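Local coordinates for protein beta-glucanase (Bacteroides thetaiotaomicron, PDB 6EUG) that probably hydrolyses beta-1,3-galactosidic bonds in arabinogalactan, this chain being the family 43 glycoside hydrolase domain of a longer protein, at residues A264-T278 with Q320-F333. Residues are numbered along the deposited sequence; the frame is centred on the assembly and turned at random.
Sequences APAIFKKEGTYWMIT and QSTYILPLPEKGQF. With GIM (glucoimidazole), chain B.
Ala264 meets Ser321 and Gln320 beside the glucoimidazole site. Its carbonyl O takes a short hydrogen bond from Ser321 OG, at 2.6 Å. The donor lies a little off the carbonyl plane. Ser321 OG sits between its own backbone N and carbonyl carbon (chi1 55°), which turns it to this oxygen. Gln320 passes Ala264 CB with its extended chain, and its NE2 donates to O2 of glucoimidazole at 3.2 Å. Trp340 NE1 donates a hydrogen bond to OE1 of the same amide. Water bridges Pro265 O to Thr322 O. Ala266 CB lies 3.9 Å from Ile324 CD1. A second water accepts from the backbone N of Ile267 and of Ile324. Phe268 CD1 packs on Ile324 CG2 at 3.7 Å. Its CD2 lies over one face of Phe333, the planes inclined at 38°. The methylenes of Lys270 pass Phe333 obliquely, CD 3.8 Å from its CE1. Ile277 CD1 closes on Ile324 CD1 at 4.0 Å. Strands 265-270 and 320-327 run nearly parallel (17°). They face each other as edge strands of two neighbouring blades of the five-bladed beta-propeller of family 43, and side chains and waters fill the seam. Strand 273-279 pairs antiparallel with the first and strand 332-339 with the second.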
loop_
_atom_site.group_PDB
_atom_site.type_symbol
_atom_site.label_atom_id
_atom_site.label_comp_id
_atom_site.label_asym_id
_atom_site.label_seq_id
_atom_site.Cartn_x
_atom_site.Cartn_y
_atom_site.Cartn_z
ATOM N N ALA A 264 2.658 3.513 -4.104
ATOM C CA ALA A 264 3.227 2.292 -3.511
ATOM C C ALA A 264 3.826 2.477 -2.097
ATOM O O ALA A 264 4.959 2.043 -1.843
ATOM C CB ALA A 264 4.251 1.698 -4.449
ATOM N N PRO A 265 3.058 3.082 -1.186
ATOM C CA PRO A 265 3.643 3.387 0.155
ATOM C C PRO A 265 3.961 2.149 1.008
ATOM O O PRO A 265 3.155 1.175 1.040
ATOM C CB PRO A 265 2.542 4.227 0.819
ATOM C CG PRO A 265 1.303 3.733 0.181
ATOM C CD PRO A 265 1.675 3.591 -1.269
ATOM N N ALA A 266 5.103 2.198 1.704
ATOM C CA ALA A 266 5.528 1.210 2.687
ATOM C C ALA A 266 6.068 1.995 3.898
ATOM O O ALA A 266 6.738 3.019 3.746
ATOM C CB ALA A 266 6.608 0.293 2.107
ATOM N N ILE A 267 5.715 1.546 5.089
ATOM C CA ILE A 267 5.930 2.323 6.337
ATOM C C ILE A 267 6.380 1.478 7.518
ATOM O O ILE A 267 5.952 0.335 7.647
ATOM C CB ILE A 267 4.669 3.137 6.709
ATOM C CG1 ILE A 267 4.943 4.115 7.887
ATOM C CG2 ILE A 267 3.476 2.240 6.995
ATOM C CD1 ILE A 267 3.859 5.178 8.048
ATOM N N PHE A 268 7.236 2.055 8.357
ATOM C CA PHE A 268 7.614 1.498 9.657
ATOM C C PHE A 268 7.929 2.592 10.667
ATOM O O PHE A 268 8.061 3.781 10.305
ATOM C CB PHE A 268 8.790 0.481 9.559
ATOM C CG PHE A 268 10.147 1.082 9.264
ATOM C CD1 PHE A 268 10.489 1.448 7.965
ATOM C CD2 PHE A 268 11.128 1.163 10.258
ATOM C CE1 PHE A 268 11.746 1.954 7.662
ATOM C CE2 PHE A 268 12.406 1.691 9.965
ATOM C CZ PHE A 268 12.702 2.088 8.653
ATOM N N LYS A 269 8.049 2.187 11.941
ATOM C CA LYS A 269 8.398 3.093 13.034
ATOM C C LYS A 269 9.557 2.479 13.802
ATOM O O LYS A 269 9.517 1.274 14.101
ATOM C CB LYS A 269 7.195 3.349 13.958
ATOM C CG LYS A 269 7.472 4.288 15.129
ATOM C CD LYS A 269 6.243 4.463 16.014
ATOM C CE LYS A 269 6.453 5.608 17.008
ATOM N NZ LYS A 269 5.304 5.888 17.900
ATOM N N LYS A 270 10.574 3.308 14.097
ATOM C CA LYS A 270 11.764 2.881 14.846
ATOM C C LYS A 270 12.193 3.942 15.846
ATOM O O LYS A 270 12.522 5.076 15.451
ATOM C CB LYS A 270 12.927 2.554 13.872
ATOM C CG LYS A 270 14.238 2.090 14.557
ATOM C CD LYS A 270 15.267 1.673 13.507
ATOM C CE LYS A 270 16.579 1.177 14.099
ATOM N NZ LYS A 270 17.460 2.330 14.449
ATOM N N GLU A 271 12.254 3.574 17.129
ATOM C CA GLU A 271 12.725 4.490 18.192
ATOM C C GLU A 271 12.051 5.866 18.142
ATOM O O GLU A 271 12.710 6.902 18.191
ATOM C CB GLU A 271 14.258 4.594 18.122
ATOM C CG GLU A 271 14.912 3.246 18.379
ATOM C CD GLU A 271 16.417 3.256 18.293
ATOM O OE1 GLU A 271 17.001 3.994 17.486
ATOM O OE2 GLU A 271 17.016 2.492 19.053
ATOM N N GLY A 272 10.722 5.858 17.982
ATOM C CA GLY A 272 9.935 7.092 17.921
ATOM C C GLY A 272 9.669 7.761 16.589
ATOM O O GLY A 272 8.778 8.638 16.513
ATOM N N THR A 273 10.425 7.373 15.564
ATOM C CA THR A 273 10.422 8.055 14.277
ATOM C C THR A 273 9.741 7.187 13.212
ATOM O O THR A 273 9.978 5.963 13.141
ATOM C CB THR A 273 11.853 8.378 13.815
ATOM O OG1 THR A 273 12.467 9.231 14.781
ATOM C CG2 THR A 273 11.850 9.031 12.446
ATOM N N TYR A 274 8.865 7.832 12.448
ATOM C CA TYR A 274 8.164 7.199 11.311
ATOM C C TYR A 274 8.989 7.360 10.022
ATOM O O TYR A 274 9.511 8.466 9.706
ATOM C CB TYR A 274 6.759 7.795 11.141
ATOM C CG TYR A 274 5.864 7.599 12.345
ATOM C CD1 TYR A 274 5.918 8.500 13.414
ATOM C CD2 TYR A 274 5.031 6.488 12.468
ATOM C CE1 TYR A 274 5.129 8.346 14.525
ATOM C CE2 TYR A 274 4.236 6.322 13.602
ATOM C CZ TYR A 274 4.313 7.245 14.640
ATOM O OH TYR A 274 3.584 7.139 15.836
ATOM N N TRP A 275 9.066 6.269 9.260
ATOM C CA TRP A 275 9.814 6.213 7.992
ATOM C C TRP A 275 8.914 5.591 6.923
ATOM O O TRP A 275 8.401 4.451 7.096
ATOM C CB TRP A 275 11.082 5.346 8.116
ATOM C CG TRP A 275 12.115 5.848 9.104
ATOM C CD1 TRP A 275 12.371 5.321 10.355
ATOM C CD2 TRP A 275 13.017 6.963 8.956
ATOM N NE1 TRP A 275 13.357 6.047 10.998
ATOM C CE2 TRP A 275 13.779 7.048 10.168
ATOM C CE3 TRP A 275 13.262 7.891 7.939
ATOM C CZ2 TRP A 275 14.773 8.002 10.360
ATOM C CZ3 TRP A 275 14.256 8.868 8.142
ATOM C CH2 TRP A 275 14.998 8.902 9.349
ATOM N N MET A 276 8.745 6.283 5.805
ATOM C CA MET A 276 7.927 5.758 4.699
ATOM C C MET A 276 8.726 5.794 3.384
ATOM O O MET A 276 9.392 6.793 3.071
ATOM C CB MET A 276 6.638 6.590 4.567
ATOM C CG MET A 276 5.658 6.108 3.517
ATOM S SD MET A 276 3.925 6.545 3.805
ATOM C CE MET A 276 3.925 8.296 4.205
ATOM N N ILE A 277 8.640 4.706 2.628
ATOM C CA ILE A 277 9.258 4.599 1.288
ATOM C C ILE A 277 8.140 4.554 0.262
ATOM O O ILE A 277 7.170 3.797 0.421
ATOM C CB ILE A 277 10.238 3.395 1.142
ATOM C CG1 ILE A 277 11.401 3.555 2.134
ATOM C CG2 ILE A 277 10.723 3.238 -0.304
ATOM C CD1 ILE A 277 12.383 2.393 2.202
ATOM N N THR A 278 8.321 5.347 -0.797
ATOM C CA THR A 278 7.384 5.420 -1.908
ATOM C C THR A 278 8.100 5.355 -3.249
ATOM O O THR A 278 9.333 5.538 -3.318
ATOM C CB THR A 278 6.551 6.714 -1.815
ATOM O OG1 THR A 278 7.428 7.849 -1.819
ATOM C CG2 THR A 278 5.750 6.764 -0.528
ATOM N N GLN A 320 9.545 -1.950 -7.297
ATOM C CA GLN A 320 8.638 -0.958 -6.723
ATOM C C GLN A 320 8.215 -1.434 -5.331
ATOM O O GLN A 320 7.748 -2.582 -5.169
ATOM C CB GLN A 320 7.409 -0.757 -7.623
ATOM C CG GLN A 320 6.417 0.330 -7.177
ATOM C CD GLN A 320 5.167 0.428 -8.044
ATOM O OE1 GLN A 320 4.672 -0.602 -8.572
ATOM N NE2 GLN A 320 4.571 1.648 -8.120
ATOM N N SER A 321 8.407 -0.591 -4.318
ATOM C CA SER A 321 8.021 -0.871 -2.941
ATOM C C SER A 321 6.644 -1.522 -2.756
ATOM O O SER A 321 5.678 -1.130 -3.440
ATOM C CB SER A 321 8.113 0.441 -2.131
ATOM O OG SER A 321 7.347 1.536 -2.695
ATOM N N THR A 322 6.548 -2.449 -1.799
ATOM C CA THR A 322 5.227 -2.973 -1.340
ATOM C C THR A 322 5.000 -3.036 0.170
ATOM O O THR A 322 3.867 -2.873 0.600
ATOM C CB THR A 322 4.802 -4.286 -2.029
ATOM O OG1 THR A 322 3.409 -4.572 -1.766
ATOM C CG2 THR A 322 5.679 -5.474 -1.647
ATOM N N TYR A 323 6.040 -3.310 0.969
ATOM C CA TYR A 323 5.850 -3.509 2.415
ATOM C C TYR A 323 7.186 -3.445 3.152
ATOM O O TYR A 323 8.236 -3.777 2.582
ATOM C CB TYR A 323 5.176 -4.916 2.679
ATOM C CG TYR A 323 4.614 -5.049 4.105
ATOM C CD1 TYR A 323 3.446 -4.379 4.469
ATOM C CD2 TYR A 323 5.238 -5.856 5.061
ATOM C CE1 TYR A 323 2.952 -4.432 5.773
ATOM C CE2 TYR A 323 4.748 -5.930 6.361
ATOM C CZ TYR A 323 3.594 -5.231 6.709
ATOM O OH TYR A 323 3.102 -5.293 7.994
ATOM N N ILE A 324 7.132 -3.062 4.429
ATOM C CA ILE A 324 8.280 -3.165 5.315
ATOM C C ILE A 324 7.899 -4.059 6.502
ATOM O O ILE A 324 7.004 -3.717 7.301
ATOM C CB ILE A 324 8.880 -1.784 5.702
ATOM C CG1 ILE A 324 9.558 -1.176 4.428
ATOM C CG2 ILE A 324 9.992 -1.980 6.754
ATOM C CD1 ILE A 324 9.782 0.299 4.454
ATOM N N LEU A 325 8.571 -5.223 6.581
ATOM C CA LEU A 325 8.321 -6.237 7.641
ATOM C C LEU A 325 9.220 -5.980 8.844
ATOM O O LEU A 325 10.455 -6.100 8.707
ATOM C CB LEU A 325 8.638 -7.645 7.123
ATOM C CG LEU A 325 8.525 -8.848 8.072
ATOM C CD1 LEU A 325 7.117 -9.011 8.636
ATOM C CD2 LEU A 325 9.024 -10.096 7.366
ATOM N N PRO A 326 8.629 -5.698 10.021
ATOM C CA PRO A 326 9.459 -5.670 11.237
ATOM C C PRO A 326 9.678 -7.072 11.820
ATOM O O PRO A 326 8.767 -7.912 11.745
ATOM C CB PRO A 326 8.626 -4.820 12.219
ATOM C CG PRO A 326 7.405 -4.363 11.468
ATOM C CD PRO A 326 7.235 -5.291 10.310
ATOM N N LEU A 327 10.863 -7.318 12.399
ATOM C CA LEU A 327 11.130 -8.488 13.231
ATOM C C LEU A 327 11.474 -7.949 14.632
ATOM O O LEU A 327 12.636 -7.739 14.931
ATOM C CB LEU A 327 12.302 -9.340 12.683
ATOM C CG LEU A 327 12.162 -9.984 11.289
ATOM C CD1 LEU A 327 13.363 -10.891 11.020
ATOM C CD2 LEU A 327 10.889 -10.799 11.180
ATOM N N PRO A 328 10.458 -7.675 15.468
ATOM C CA PRO A 328 10.673 -6.884 16.713
ATOM C C PRO A 328 11.576 -7.562 17.728
ATOM O O PRO A 328 12.308 -6.878 18.439
ATOM C CB PRO A 328 9.259 -6.643 17.233
ATOM C CG PRO A 328 8.432 -7.722 16.610
ATOM C CD PRO A 328 9.032 -8.016 15.276
ATOM N N GLU A 329 11.547 -8.892 17.761
ATOM C CA GLU A 329 12.488 -9.689 18.558
ATOM C C GLU A 329 13.964 -9.502 18.269
ATOM O O GLU A 329 14.772 -9.874 19.118
ATOM C CB GLU A 329 12.166 -11.190 18.481
ATOM C CG GLU A 329 12.351 -11.839 17.142
ATOM C CD GLU A 329 11.225 -11.510 16.190
ATOM O OE1 GLU A 329 10.193 -10.900 16.607
ATOM O OE2 GLU A 329 11.392 -11.861 15.037
ATOM N N LYS A 330 14.299 -9.016 17.067
ATOM C CA LYS A 330 15.651 -8.651 16.686
ATOM C C LYS A 330 15.927 -7.165 16.527
ATOM O O LYS A 330 17.065 -6.787 16.276
ATOM C CB LYS A 330 16.009 -9.378 15.383
ATOM C CG LYS A 330 16.085 -10.880 15.593
ATOM C CD LYS A 330 16.509 -11.646 14.351
ATOM C CE LYS A 330 16.733 -13.111 14.706
ATOM N NZ LYS A 330 15.439 -13.854 14.848
ATOM N N GLY A 331 14.911 -6.323 16.667
ATOM C CA GLY A 331 15.003 -4.916 16.270
ATOM C C GLY A 331 15.409 -4.661 14.828
ATOM O O GLY A 331 16.040 -3.648 14.518
ATOM N N GLN A 332 14.974 -5.540 13.942
ATOM C CA GLN A 332 15.312 -5.464 12.521
ATOM C C GLN A 332 14.088 -5.174 11.655
ATOM O O GLN A 332 12.932 -5.347 12.116
ATOM C CB GLN A 332 15.994 -6.755 12.074
ATOM C CG GLN A 332 17.404 -6.971 12.653
ATOM C CD GLN A 332 17.989 -8.362 12.365
ATOM O OE1 GLN A 332 17.369 -9.182 11.684
ATOM N NE2 GLN A 332 19.184 -8.636 12.901
ATOM N N PHE A 333 14.365 -4.788 10.398
ATOM C CA PHE A 333 13.338 -4.443 9.394
ATOM C C PHE A 333 13.795 -4.892 8.028
ATOM O O PHE A 333 15.023 -4.840 7.743
ATOM C CB PHE A 333 13.065 -2.909 9.380
ATOM C CG PHE A 333 12.627 -2.366 10.703
ATOM C CD1 PHE A 333 13.562 -1.912 11.649
ATOM C CD2 PHE A 333 11.273 -2.268 11.011
ATOM C CE1 PHE A 333 13.148 -1.434 12.880
ATOM C CE2 PHE A 333 10.862 -1.776 12.252
ATOM C CZ PHE A 333 11.804 -1.346 13.169
HETATM C C1 GIM B . 0.547 1.363 -10.547
HETATM C C2 GIM B . 0.340 0.777 -9.204
HETATM N N10 GIM B . 0.199 0.801 -11.719
HETATM C C3 GIM B . 0.026 -0.725 -9.337
HETATM C C4 GIM B . -1.008 -0.931 -10.485
HETATM C C5 GIM B . -0.387 -0.562 -11.842
HETATM C C6 GIM B . -1.381 -0.645 -12.999
HETATM C C7 GIM B . 1.083 2.793 -12.128
HETATM C C8 GIM B . 0.539 1.666 -12.712
HETATM N N1 GIM B . 1.081 2.586 -10.792
HETATM O O3 GIM B . -0.533 -1.235 -8.118
HETATM O O2 GIM B . 1.456 1.162 -8.358
HETATM O O4 GIM B . -2.243 -0.194 -10.294
HETATM O O6 GIM B . -2.364 0.380 -12.887
HETATM O O HOH W 1 3.093 -1.193 2.565
HETATM O O HOH W 2 4.624 -1.199 5.073
HETATM O O HOH W 3 5.721 -1.991 9.065
#